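Local coordinates for cyclic AMP receptor protein (Thermus thermophilus, PDB 4EV0) that binds cyclic AMP and, as a homodimer with winged helix-turn-helix domains, activates transcription from a set of promoters in a cAMP-dependent manner, at residues F34-L39 with L53-L58; E76-L79 with E84-A87; K152-R155 with L161-I164; V192-P197 with E201-A206. One frame throughout, in Å; residues are numbered along the deposited sequence.

Contact 1. Residues F34-L39 with L53-L58; sequences FYQGDL and LFRTHL. With CMP (adenosine-3',5'-cyclic-monophosphate), chain G; SO4 (sulfate ion), chain J.
Q36 reaches from the loop at 34-39 to strand 53-57, and its amide does nearly all the touching. With CG anti to the backbone N (chi1 -173°) and the chain extended beyond it, the amide is carried the full length of the side chain to the strand. There Q36 OE1 accepts the backbone N-H of T56 at 2.9 Å, lying in the carbonyl plane with an N-H...O angle of 156°. Beneath it the packing is close: Q36 NE2 sits 3.6 Å from R55 CZ, over the centre of one guanidinium face, with the two planes 38° apart. That guanidinium is buried, and D135 of the second subunit pairs with R55 NH2, so the loop covers an arginine that ties the subunits together.

All this belongs to the beta roll of the cyclic nucleotide-binding domain. F34 and L53, on neighbouring parts of the same segments, turn inward as apolar pocket wall: F34 CE1 comes 3.5 Å from O5' of the cyclic AMP, and L53 CD1 faces its ribose. G37 suits the type II turn from Y35 to D38, where its positive phi would press a side chain against the preceding carbonyl.

The outer side is looser and wet. One water donates to Q36 OE1 and also bonds T56 OG1; a second accepts from Q36 NE2 at 2.9 Å and donates to T56 O. An alanine in place of Q36 would probably cost the T56 N-H its side-chain acceptor and uncover the R55 guanidinium face. Farther along, L58 N holds a sulfate, probably from the crystallisation liquor, at 3.0 Å from SO4 O4.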
loop_
_atom_site.group_PDB
_atom_site.type_symbol
_atom_site.label_atom_id
_atom_site.label_comp_id
_atom_site.label_asym_id
_atom_site.label_seq_id
_atom_site.Cartn_x
_atom_site.Cartn_y
_atom_site.Cartn_z
ATOM N N PHE B 34 -5.804 12.591 -19.580
ATOM C CA PHE B 34 -7.023 11.782 -19.475
ATOM C C PHE B 34 -7.560 11.831 -18.042
ATOM O O PHE B 34 -6.896 12.343 -17.132
ATOM C CB PHE B 34 -6.805 10.333 -19.933
ATOM C CG PHE B 34 -5.694 9.617 -19.202
ATOM C CD1 PHE B 34 -5.861 9.188 -17.890
ATOM C CD2 PHE B 34 -4.485 9.359 -19.832
ATOM C CE1 PHE B 34 -4.846 8.538 -17.222
ATOM C CE2 PHE B 34 -3.453 8.697 -19.155
ATOM C CZ PHE B 34 -3.639 8.288 -17.861
ATOM N N TYR B 35 -8.755 11.272 -17.857
ATOM C CA TYR B 35 -9.415 11.237 -16.557
ATOM C C TYR B 35 -9.596 9.823 -16.023
ATOM O O TYR B 35 -9.622 8.858 -16.782
ATOM C CB TYR B 35 -10.783 11.905 -16.656
ATOM C CG TYR B 35 -10.722 13.406 -16.783
ATOM C CD1 TYR B 35 -9.817 14.148 -16.029
ATOM C CD2 TYR B 35 -11.564 14.084 -17.652
ATOM C CE1 TYR B 35 -9.757 15.529 -16.135
ATOM C CE2 TYR B 35 -11.513 15.468 -17.769
ATOM C CZ TYR B 35 -10.606 16.188 -17.007
ATOM O OH TYR B 35 -10.548 17.564 -17.115
ATOM N N GLN B 36 -9.711 9.719 -14.702
ATOM C CA GLN B 36 -10.051 8.472 -14.030
ATOM C C GLN B 36 -11.415 8.029 -14.543
ATOM O O GLN B 36 -12.336 8.845 -14.635
ATOM C CB GLN B 36 -10.086 8.688 -12.502
ATOM C CG GLN B 36 -10.262 7.421 -11.647
ATOM C CD GLN B 36 -10.198 7.711 -10.132
ATOM O OE1 GLN B 36 -9.769 8.791 -9.715
ATOM N NE2 GLN B 36 -10.638 6.748 -9.312
ATOM N N GLY B 37 -11.543 6.751 -14.892
ATOM C CA GLY B 37 -12.780 6.238 -15.459
ATOM C C GLY B 37 -12.877 6.310 -16.979
ATOM O O GLY B 37 -13.871 5.875 -17.567
ATOM N N ASP B 38 -11.860 6.873 -17.624
ATOM C CA ASP B 38 -11.853 6.981 -19.077
ATOM C C ASP B 38 -11.430 5.656 -19.741
ATOM O O ASP B 38 -10.666 4.868 -19.165
ATOM C CB ASP B 38 -10.923 8.115 -19.517
ATOM C CG ASP B 38 -11.584 9.502 -19.449
ATOM O OD1 ASP B 38 -12.782 9.598 -19.091
ATOM O OD2 ASP B 38 -10.893 10.500 -19.778
ATOM N N LEU B 39 -11.939 5.414 -20.950
ATOM C CA LEU B 39 -11.465 4.302 -21.767
ATOM C C LEU B 39 -10.027 4.619 -22.152
ATOM O O LEU B 39 -9.747 5.722 -22.617
ATOM C CB LEU B 39 -12.339 4.165 -23.021
ATOM C CG LEU B 39 -12.056 3.061 -24.054
ATOM C CD1 LEU B 39 -13.351 2.621 -24.717
ATOM C CD2 LEU B 39 -11.054 3.516 -25.117
ATOM N N LEU B 53 -0.430 12.896 -11.627
ATOM C CA LEU B 53 -1.457 11.871 -11.483
ATOM C C LEU B 53 -2.191 12.017 -10.150
ATOM O O LEU B 53 -1.575 12.298 -9.121
ATOM C CB LEU B 53 -0.817 10.488 -11.513
ATOM C CG LEU B 53 0.073 10.169 -12.708
ATOM C CD1 LEU B 53 0.853 8.889 -12.454
ATOM C CD2 LEU B 53 -0.760 10.054 -13.979
ATOM N N PHE B 54 -3.504 11.809 -10.174
ATOM C CA PHE B 54 -4.317 11.896 -8.964
ATOM C C PHE B 54 -5.615 11.112 -9.104
ATOM O O PHE B 54 -6.124 10.915 -10.204
ATOM C CB PHE B 54 -4.628 13.354 -8.590
ATOM C CG PHE B 54 -5.442 14.106 -9.638
ATOM C CD1 PHE B 54 -4.811 14.771 -10.685
ATOM C CD2 PHE B 54 -6.829 14.172 -9.552
ATOM C CE1 PHE B 54 -5.560 15.487 -11.649
ATOM C CE2 PHE B 54 -7.576 14.877 -10.499
ATOM C CZ PHE B 54 -6.940 15.534 -11.554
ATOM N N ARG B 55 -6.140 10.673 -7.972
ATOM C CA ARG B 55 -7.421 9.998 -7.912
ATOM C C ARG B 55 -8.402 10.931 -7.233
ATOM O O ARG B 55 -8.006 11.803 -6.452
ATOM C CB ARG B 55 -7.310 8.688 -7.108
ATOM C CG ARG B 55 -6.812 7.478 -7.938
ATOM C CD ARG B 55 -6.601 6.203 -7.101
ATOM N NE ARG B 55 -7.838 5.612 -6.599
ATOM C CZ ARG B 55 -8.539 4.669 -7.226
ATOM N NH1 ARG B 55 -8.143 4.207 -8.411
ATOM N NH2 ARG B 55 -9.648 4.184 -6.672
ATOM N N THR B 56 -9.684 10.748 -7.511
ATOM C CA THR B 56 -10.702 11.600 -6.912
ATOM C C THR B 56 -11.630 10.754 -6.047
ATOM O O THR B 56 -12.055 9.671 -6.450
ATOM C CB THR B 56 -11.483 12.403 -7.996
ATOM O OG1 THR B 56 -10.555 13.159 -8.776
ATOM C CG2 THR B 56 -12.476 13.368 -7.363
ATOM N N HIS B 57 -11.916 11.253 -4.850
ATOM C CA HIS B 57 -12.790 10.573 -3.906
ATOM C C HIS B 57 -13.301 11.570 -2.845
ATOM O O HIS B 57 -12.917 12.744 -2.845
ATOM C CB HIS B 57 -12.058 9.386 -3.264
ATOM C CG HIS B 57 -10.936 9.781 -2.344
ATOM N ND1 HIS B 57 -10.553 9.006 -1.268
ATOM C CD2 HIS B 57 -10.118 10.861 -2.338
ATOM C CE1 HIS B 57 -9.554 9.598 -0.635
ATOM N NE2 HIS B 57 -9.272 10.727 -1.258
ATOM N N LEU B 58 -14.182 11.101 -1.965
ATOM C CA LEU B 58 -14.653 11.882 -0.815
ATOM C C LEU B 58 -15.280 13.242 -1.178
ATOM O O LEU B 58 -14.854 14.288 -0.688
ATOM C CB LEU B 58 -13.541 12.040 0.240
ATOM C CG LEU B 58 -13.041 10.738 0.888
ATOM C CD1 LEU B 58 -11.769 10.949 1.705
ATOM C CD2 LEU B 58 -14.121 10.061 1.739
HETATM P P CMP G . -3.796 3.810 -15.987
HETATM O O1P CMP G . -3.872 3.439 -17.439
HETATM O O2P CMP G . -4.601 3.011 -14.988
HETATM O "O5'" CMP G . -4.104 5.384 -15.800
HETATM C "C5'" CMP G . -3.620 6.100 -14.664
HETATM C "C4'" CMP G . -2.212 5.693 -14.404
HETATM O "O4'" CMP G . -1.724 6.166 -13.135
HETATM C "C3'" CMP G . -2.011 4.214 -14.289
HETATM O "O3'" CMP G . -2.245 3.550 -15.516
HETATM C "C2'" CMP G . -0.595 4.155 -13.748
HETATM O "O2'" CMP G . 0.347 4.482 -14.754
HETATM C "C1'" CMP G . -0.647 5.322 -12.747
HETATM N N9 CMP G . -0.881 4.847 -11.381
HETATM C C8 CMP G . -1.959 4.187 -10.921
HETATM N N7 CMP G . -1.782 3.886 -9.603
HETATM C C5 CMP G . -0.579 4.363 -9.221
HETATM C C6 CMP G . 0.217 4.408 -7.967
HETATM N N6 CMP G . -0.267 3.847 -6.824
HETATM N N1 CMP G . 1.435 5.013 -8.017
HETATM C C2 CMP G . 1.920 5.560 -9.144
HETATM N N3 CMP G . 1.241 5.567 -10.314
HETATM C C4 CMP G . 0.015 4.994 -10.405
HETATM S S SO4 J . -15.589 7.976 -1.650
HETATM O O1 SO4 J . -14.444 7.308 -1.021
HETATM O O2 SO4 J . -16.711 7.050 -1.767
HETATM O O3 SO4 J . -16.022 9.094 -0.822
HETATM O O4 SO4 J . -15.213 8.440 -2.989
HETATM O O HOH W 1 -9.429 11.439 -10.508
HETATM O O HOH W 2 -11.072 7.105 -6.465
#

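Contact 2. Residues E76-L79 with E84-A87; sequences EMSL and ERSA. With CMP (adenosine-3',5'-cyclic-monophosphate), chain G.
M77 and S78 meet R85 and S86 around the cyclic phosphate of cAMP, which both segments grip by hydrogen bonds. O1P takes one donor from helix 76-81, the backbone N of S78. Its second is R85 NH1, 2.6 Å from CMP O1P, which lies at the edge of the guanidinium, in its plane. O2P takes both its hydrogen bonds here from S86 of 84-87, from S86 N and from S86 OG at 2.8 Å; serine suits this place because its hydroxyl can donate beside its own N-H. E76 turns its carboxylate to the ribose O2', whose bond to OE1 is modelled so short that its exact length is doubtful.

The protein atoms also pack on one another. M77 CE lies 3.2 Å from S86 OG, its SD touching the adenine at C8, while R85 CD rests 3.3 Å from S78 OG. R85 bends at chi2 (-63°), which brings back toward the helix a chain that starts out away from it.

Behind this shell, G75 O and A42 O hold R85 NH1 and NH2, the ring of F34 makes a cation-pi contact with R85, R126 pairs with E76, and G83 O takes the S78 hydroxyl. A leucine in place of R85 would probably leave O1P without its charged mate and those two carbonyls without their donor. A short helix offering its N-H groups, followed by a loop bringing arginine and serine, is the phosphate-binding cassette of cyclic nucleotide-binding domains.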
loop_
_atom_site.group_PDB
_atom_site.type_symbol
_atom_site.label_atom_id
_atom_site.label_comp_id
_atom_site.label_asym_id
_atom_site.label_seq_id
_atom_site.Cartn_x
_atom_site.Cartn_y
_atom_site.Cartn_z
ATOM N N GLU B 76 -0.133 2.658 -18.021
ATOM C CA GLU B 76 0.159 1.297 -18.470
ATOM C C GLU B 76 -0.923 0.286 -18.067
ATOM O O GLU B 76 -1.019 -0.790 -18.641
ATOM C CB GLU B 76 1.546 0.856 -17.985
ATOM C CG GLU B 76 1.640 0.532 -16.490
ATOM C CD GLU B 76 1.500 1.755 -15.564
ATOM O OE1 GLU B 76 1.780 2.905 -15.987
ATOM O OE2 GLU B 76 1.108 1.558 -14.391
ATOM N N MET B 77 -1.754 0.636 -17.097
ATOM C CA MET B 77 -2.747 -0.308 -16.602
ATOM C C MET B 77 -3.895 -0.523 -17.598
ATOM O O MET B 77 -4.232 -1.662 -17.913
ATOM C CB MET B 77 -3.232 0.094 -15.205
ATOM C CG MET B 77 -2.110 0.024 -14.157
ATOM S SD MET B 77 -2.301 1.005 -12.619
ATOM C CE MET B 77 -3.841 0.401 -11.956
ATOM N N SER B 78 -4.475 0.561 -18.107
ATOM C CA SER B 78 -5.532 0.446 -19.106
ATOM C C SER B 78 -4.977 -0.180 -20.380
ATOM O O SER B 78 -5.660 -0.950 -21.053
ATOM C CB SER B 78 -6.161 1.805 -19.397
ATOM O OG SER B 78 -6.777 2.332 -18.230
ATOM N N LEU B 79 -3.720 0.131 -20.683
ATOM C CA LEU B 79 -3.029 -0.513 -21.793
ATOM C C LEU B 79 -2.994 -2.039 -21.649
ATOM O O LEU B 79 -3.189 -2.779 -22.613
ATOM C CB LEU B 79 -1.600 0.022 -21.936
ATOM C CG LEU B 79 -0.865 -0.706 -23.069
ATOM C CD1 LEU B 79 -0.560 0.234 -24.234
ATOM C CD2 LEU B 79 0.385 -1.426 -22.583
ATOM N N GLU B 84 -10.786 0.749 -17.093
ATOM C CA GLU B 84 -10.765 2.207 -17.091
ATOM C C GLU B 84 -9.479 2.722 -16.460
ATOM O O GLU B 84 -8.785 1.986 -15.742
ATOM C CB GLU B 84 -11.980 2.768 -16.365
ATOM C CG GLU B 84 -13.291 2.372 -16.992
ATOM C CD GLU B 84 -14.478 2.800 -16.161
ATOM O OE1 GLU B 84 -14.319 2.947 -14.926
ATOM O OE2 GLU B 84 -15.569 2.994 -16.748
ATOM N N ARG B 85 -9.153 3.977 -16.750
ATOM C CA ARG B 85 -8.017 4.625 -16.126
ATOM C C ARG B 85 -8.217 4.599 -14.614
ATOM O O ARG B 85 -9.281 4.971 -14.115
ATOM C CB ARG B 85 -7.913 6.067 -16.598
ATOM C CG ARG B 85 -7.663 6.215 -18.074
ATOM C CD ARG B 85 -6.329 5.613 -18.431
ATOM N NE ARG B 85 -5.955 5.954 -19.800
ATOM C CZ ARG B 85 -4.890 5.452 -20.418
ATOM N NH1 ARG B 85 -4.105 4.584 -19.766
ATOM N NH2 ARG B 85 -4.608 5.818 -21.672
ATOM N N SER B 86 -7.202 4.155 -13.891
ATOM C CA SER B 86 -7.285 4.125 -12.440
ATOM C C SER B 86 -6.990 5.493 -11.805
ATOM O O SER B 86 -7.151 5.659 -10.604
ATOM C CB SER B 86 -6.334 3.068 -11.887
ATOM O OG SER B 86 -5.004 3.341 -12.286
ATOM N N ALA B 87 -6.556 6.458 -12.613
ATOM C CA ALA B 87 -6.259 7.804 -12.122
ATOM C C ALA B 87 -6.383 8.847 -13.239
ATOM O O ALA B 87 -6.340 8.507 -14.432
ATOM C CB ALA B 87 -4.868 7.845 -11.511
HETATM P P CMP G . -3.796 3.810 -15.987
HETATM O O1P CMP G . -3.872 3.439 -17.439
HETATM O O2P CMP G . -4.601 3.011 -14.988
HETATM O "O5'" CMP G . -4.104 5.384 -15.800
HETATM C "C5'" CMP G . -3.620 6.100 -14.664
HETATM C "C4'" CMP G . -2.212 5.693 -14.404
HETATM O "O4'" CMP G . -1.724 6.166 -13.135
HETATM C "C3'" CMP G . -2.011 4.214 -14.289
HETATM O "O3'" CMP G . -2.245 3.550 -15.516
HETATM C "C2'" CMP G . -0.595 4.155 -13.748
HETATM O "O2'" CMP G . 0.347 4.482 -14.754
HETATM C "C1'" CMP G . -0.647 5.322 -12.747
HETATM N N9 CMP G . -0.881 4.847 -11.381
HETATM C C8 CMP G . -1.959 4.187 -10.921
HETATM N N7 CMP G . -1.782 3.886 -9.603
HETATM C C5 CMP G . -0.579 4.363 -9.221
HETATM C C6 CMP G . 0.217 4.408 -7.967
HETATM N N6 CMP G . -0.267 3.847 -6.824
HETATM N N1 CMP G . 1.435 5.013 -8.017
HETATM C C2 CMP G . 1.920 5.560 -9.144
HETATM N N3 CMP G . 1.241 5.567 -10.314
HETATM C C4 CMP G . 0.015 4.994 -10.405
#

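Contact 3. Residues K152-R155 with L161-I164; sequences KLLR and LFQI
L153, F162 and I164 make up most of this apolar contact, in which the end of helix 139-154 packs against strand 161-163. L153 lays its CB over one face of the F162 ring, 3.9 Å from the centroid and only 17° off the ring normal, a CH-pi contact. The CB stands somewhat toward the rim of the ring, near CZ, and the neighbouring backbone shares the approach: L153 C is 3.7 Å from F162 CZ. With CG anti to its carbonyl carbon (chi1 -53°), F162 directs its ring from the strand to the helix, where a flat aromatic group can slide close to the main chain. A phenylalanine suits the place because it spans the gap between backbones whose nearest CA atoms, L153 and F162, stand 8.1 Å apart.

Beyond CB the L153 side chain continues past the ring to I164. Its CD1 meets I164 CD1 tip to tip at 3.6 Å, and the isoleucine, with CG1 anti to its backbone N (chi1 -166°), presents the longer of its two branches. Leucine and isoleucine suit this spot because each ends in a methyl group that can pack without a polar partner.

L154 adds a smaller share, its side chain running at about a right angle to that of F162, with CD2 4.1 Å from F162 CZ. It also packs on V202 of strand 199-202 and on A205 and L208 of helix 205-212, while F162 and I164 bond through their backbones to V200 and G198. Apolar packing of a helix on the small antiparallel sheet, as here, forms part of the core of a winged helix-turn-helix domain.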
loop_
_atom_site.group_PDB
_atom_site.type_symbol
_atom_site.label_atom_id
_atom_site.label_comp_id
_atom_site.label_asym_id
_atom_site.label_seq_id
_atom_site.Cartn_x
_atom_site.Cartn_y
_atom_site.Cartn_z
ATOM N N LYS B 152 -2.084 2.711 29.463
ATOM C CA LYS B 152 -2.939 1.545 29.641
ATOM C C LYS B 152 -2.384 0.543 30.665
ATOM O O LYS B 152 -3.143 -0.097 31.398
ATOM C CB LYS B 152 -3.209 0.860 28.295
ATOM C CG LYS B 152 -4.562 1.235 27.701
ATOM C CD LYS B 152 -4.580 1.177 26.180
ATOM C CE LYS B 152 -4.927 -0.215 25.703
ATOM N NZ LYS B 152 -5.167 -0.230 24.237
ATOM N N LEU B 153 -1.062 0.403 30.700
ATOM C CA LEU B 153 -0.401 -0.473 31.668
ATOM C C LEU B 153 -0.429 0.158 33.054
ATOM O O LEU B 153 -0.661 -0.519 34.040
ATOM C CB LEU B 153 1.050 -0.744 31.266
ATOM C CG LEU B 153 1.300 -1.481 29.944
ATOM C CD1 LEU B 153 2.793 -1.550 29.651
ATOM C CD2 LEU B 153 0.694 -2.883 29.952
ATOM N N LEU B 154 -0.193 1.463 33.118
ATOM C CA LEU B 154 -0.338 2.185 34.367
ATOM C C LEU B 154 -1.723 1.981 34.959
ATOM O O LEU B 154 -1.884 1.943 36.184
ATOM C CB LEU B 154 -0.095 3.684 34.167
ATOM C CG LEU B 154 1.324 4.198 34.403
ATOM C CD1 LEU B 154 1.378 5.705 34.193
ATOM C CD2 LEU B 154 1.824 3.817 35.800
ATOM N N ARG B 155 -2.730 1.854 34.106
ATOM C CA ARG B 155 -4.082 1.816 34.632
ATOM C C ARG B 155 -4.547 0.441 35.139
ATOM O O ARG B 155 -5.691 0.278 35.569
ATOM C CB ARG B 155 -5.093 2.511 33.700
ATOM C CG ARG B 155 -5.031 2.177 32.251
ATOM C CD ARG B 155 -6.300 2.593 31.489
ATOM N NE ARG B 155 -6.405 4.012 31.173
ATOM C CZ ARG B 155 -6.911 4.493 30.028
ATOM N NH1 ARG B 155 -7.332 3.655 29.078
ATOM N NH2 ARG B 155 -7.000 5.810 29.821
ATOM N N LEU B 161 6.727 0.216 37.198
ATOM C CA LEU B 161 7.809 -0.516 36.559
ATOM C C LEU B 161 7.244 -1.723 35.823
ATOM O O LEU B 161 6.511 -2.524 36.404
ATOM C CB LEU B 161 8.846 -0.967 37.585
ATOM C CG LEU B 161 10.001 -1.779 36.991
ATOM C CD1 LEU B 161 10.846 -0.911 36.053
ATOM C CD2 LEU B 161 10.853 -2.405 38.091
ATOM N N PHE B 162 7.572 -1.862 34.544
ATOM C CA PHE B 162 7.004 -2.961 33.774
ATOM C C PHE B 162 8.042 -3.869 33.136
ATOM O O PHE B 162 9.013 -3.418 32.526
ATOM C CB PHE B 162 6.028 -2.452 32.718
ATOM C CG PHE B 162 4.971 -1.554 33.267
ATOM C CD1 PHE B 162 4.035 -2.040 34.170
ATOM C CD2 PHE B 162 4.914 -0.217 32.896
ATOM C CE1 PHE B 162 3.058 -1.204 34.699
ATOM C CE2 PHE B 162 3.944 0.619 33.417
ATOM C CZ PHE B 162 3.015 0.129 34.318
ATOM N N GLN B 163 7.822 -5.164 33.302
ATOM C CA GLN B 163 8.545 -6.162 32.547
ATOM C C GLN B 163 7.845 -6.207 31.198
ATOM O O GLN B 163 6.745 -6.757 31.076
ATOM C CB GLN B 163 8.454 -7.517 33.256
ATOM C CG GLN B 163 9.515 -8.513 32.850
ATOM C CD GLN B 163 10.481 -8.808 33.974
ATOM O OE1 GLN B 163 10.476 -8.122 35.004
ATOM N NE2 GLN B 163 11.317 -9.832 33.790
ATOM N N ILE B 164 8.451 -5.595 30.187
ATOM C CA ILE B 164 7.797 -5.540 28.888
ATOM C C ILE B 164 8.775 -5.311 27.736
ATOM O O ILE B 164 9.691 -4.491 27.834
ATOM C CB ILE B 164 6.599 -4.535 28.884
ATOM C CG1 ILE B 164 5.734 -4.747 27.637
ATOM C CG2 ILE B 164 7.059 -3.066 29.053
ATOM C CD1 ILE B 164 4.332 -4.206 27.788
#

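Contact 4. Residues V192-P197 with E201-A206; sequences VVRLGP and EVREAA
R203 bends at chi2 and again at chi3 (-74°), folding its chain back over the strand pair, while R194 has CG anti to its backbone N (chi1 168°) and turns only at chi3. These courses bring the two guanidinium groups into a stack, centres 3.8 Å apart and planes at 29°, with R203 CZ over one face of R194, toward the rim. Two positive groups lie close here, and E201 probably eases the repulsion: its carboxylate sits at the edge of the R203 guanidinium and forms a salt bridge, R203 NH1 to E201 OE2 at 2.7 Å, though the N-H points poorly at the oxygen and the hydrogen bond within it is weak. E201 runs beside R194, pointing the same way. Long, charged residues fit this exposed side, since their aliphatic parts can lie along the hairpin while their charged ends remain near solvent.

The strands form the beta hairpin that is the wing of the winged helix-turn-helix domain. R194 and E201 form an antiparallel hydrogen-bonded pair, with R194 N to E201 O at 2.6 Å and E201 N to R194 O at 2.8 Å. V193 and V202 form the adjoining non-hydrogen-bonded pair, where V193 CA approaches E201 O at 3.1 Å as a CA-H...O contact. Their side chains go to the other face, V193 onto L150 and L187, V202 onto L154 and F162; branched valines fit both the strand and the apolar core.

At the end of the pairing V192 O accepts R203 N at 2.7 Å and, weakly, E204 N. V192 itself packs on L207, L208 and I211 of helix 205-212, whose N-cap position E204 occupies.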
loop_
_atom_site.group_PDB
_atom_site.type_symbol
_atom_site.label_atom_id
_atom_site.label_comp_id
_atom_site.label_asym_id
_atom_site.label_seq_id
_atom_site.Cartn_x
_atom_site.Cartn_y
_atom_site.Cartn_z
ATOM N N VAL B 192 10.601 11.173 30.920
ATOM C CA VAL B 192 9.264 10.655 31.219
ATOM C C VAL B 192 9.310 9.177 31.628
ATOM O O VAL B 192 8.574 8.738 32.520
ATOM C CB VAL B 192 8.288 10.873 30.030
ATOM C CG1 VAL B 192 6.890 10.371 30.367
ATOM C CG2 VAL B 192 8.246 12.355 29.659
ATOM N N VAL B 193 10.193 8.418 30.984
ATOM C CA VAL B 193 10.353 7.005 31.283
ATOM C C VAL B 193 11.825 6.668 31.499
ATOM O O VAL B 193 12.714 7.393 31.038
ATOM C CB VAL B 193 9.809 6.099 30.143
ATOM C CG1 VAL B 193 8.383 6.490 29.767
ATOM C CG2 VAL B 193 10.704 6.170 28.919
ATOM N N ARG B 194 12.076 5.569 32.205
ATOM C CA ARG B 194 13.422 5.043 32.347
ATOM C C ARG B 194 13.467 3.621 31.789
ATOM O O ARG B 194 12.605 2.795 32.097
ATOM C CB ARG B 194 13.867 5.068 33.812
ATOM C CG ARG B 194 15.148 4.280 34.073
ATOM C CD ARG B 194 15.679 4.521 35.471
ATOM N NE ARG B 194 16.035 5.926 35.649
ATOM C CZ ARG B 194 16.241 6.498 36.829
ATOM N NH1 ARG B 194 16.111 5.778 37.939
ATOM N NH2 ARG B 194 16.567 7.789 36.899
ATOM N N LEU B 195 14.471 3.335 30.968
ATOM C CA LEU B 195 14.572 2.026 30.325
ATOM C C LEU B 195 15.646 1.158 30.947
ATOM O O LEU B 195 16.660 1.646 31.457
ATOM C CB LEU B 195 14.865 2.178 28.830
ATOM C CG LEU B 195 13.956 3.131 28.054
ATOM C CD1 LEU B 195 14.442 3.277 26.615
ATOM C CD2 LEU B 195 12.513 2.638 28.096
ATOM N N GLY B 196 15.417 -0.145 30.889
ATOM C CA GLY B 196 16.423 -1.100 31.294
ATOM C C GLY B 196 16.209 -2.367 30.501
ATOM O O GLY B 196 15.249 -2.456 29.724
ATOM N N PRO B 197 17.097 -3.353 30.689
ATOM C CA PRO B 197 16.989 -4.665 30.040
ATOM C C PRO B 197 15.607 -5.281 30.268
ATOM O O PRO B 197 15.311 -5.758 31.369
ATOM C CB PRO B 197 18.061 -5.492 30.756
ATOM C CG PRO B 197 19.070 -4.476 31.190
ATOM C CD PRO B 197 18.278 -3.257 31.563
ATOM N N GLU B 201 10.146 1.906 32.960
ATOM C CA GLU B 201 9.631 2.525 34.168
ATOM C C GLU B 201 9.132 3.942 33.871
ATOM O O GLU B 201 9.872 4.785 33.362
ATOM C CB GLU B 201 10.707 2.546 35.253
ATOM C CG GLU B 201 10.460 3.559 36.380
ATOM C CD GLU B 201 11.487 3.457 37.515
ATOM O OE1 GLU B 201 12.538 2.797 37.331
ATOM O OE2 GLU B 201 11.234 4.036 38.596
ATOM N N VAL B 202 7.863 4.187 34.174
ATOM C CA VAL B 202 7.273 5.508 34.046
ATOM C C VAL B 202 7.701 6.361 35.246
ATOM O O VAL B 202 7.610 5.912 36.391
ATOM C CB VAL B 202 5.742 5.396 33.987
ATOM C CG1 VAL B 202 5.075 6.784 33.868
ATOM C CG2 VAL B 202 5.341 4.464 32.841
ATOM N N ARG B 203 8.190 7.572 34.975
ATOM C CA ARG B 203 8.691 8.466 36.027
ATOM C C ARG B 203 7.663 9.546 36.296
ATOM O O ARG B 203 7.304 9.824 37.442
ATOM C CB ARG B 203 9.987 9.140 35.577
ATOM C CG ARG B 203 11.029 8.175 35.065
ATOM C CD ARG B 203 11.540 7.297 36.195
ATOM N NE ARG B 203 12.425 8.036 37.092
ATOM C CZ ARG B 203 12.921 7.540 38.224
ATOM N NH1 ARG B 203 12.608 6.305 38.600
ATOM N NH2 ARG B 203 13.724 8.275 38.983
ATOM N N GLU B 204 7.202 10.135 35.194
ATOM C CA GLU B 204 6.250 11.225 35.188
ATOM C C GLU B 204 4.929 10.775 34.599
ATOM O O GLU B 204 4.678 11.004 33.428
ATOM C CB GLU B 204 6.802 12.348 34.319
ATOM C CG GLU B 204 8.238 12.706 34.629
ATOM C CD GLU B 204 8.383 13.452 35.945
ATOM O OE1 GLU B 204 8.064 12.878 37.015
ATOM O OE2 GLU B 204 8.817 14.626 35.903
ATOM N N ALA B 205 4.082 10.157 35.412
ATOM C CA ALA B 205 2.802 9.643 34.937
ATOM C C ALA B 205 1.874 10.727 34.403
ATOM O O ALA B 205 1.195 10.527 33.395
ATOM C CB ALA B 205 2.113 8.845 36.023
ATOM N N ALA B 206 1.845 11.876 35.065
ATOM C CA ALA B 206 0.957 12.945 34.643
ATOM C C ALA B 206 1.431 13.500 33.327
ATOM O O ALA B 206 0.618 13.833 32.463
ATOM C CB ALA B 206 0.894 14.063 35.700
#

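Overall arrangement
The four contacts follow one another along the chain in two pairs, at opposite ends of an elongated subunit. Contacts 1 and 2 share the cyclic nucleotide-binding domain, their centres about 9 Å apart; backbone bonds of G37 and D38 to R85 join them, and both touch the same cyclic AMP and the second subunit. Contacts 3 and 4 lie about 10 Å apart in the DNA-binding domain, where strands 161-163 and 199-202 are neighbours in one sheet. The centre of a contact in one pair lies about 48 to 52 Å from that of one in the other, so an effect of cyclic AMP on DNA binding would probably have to be passed on over a distance, with helix 114-135 lying between the pairs in sequence.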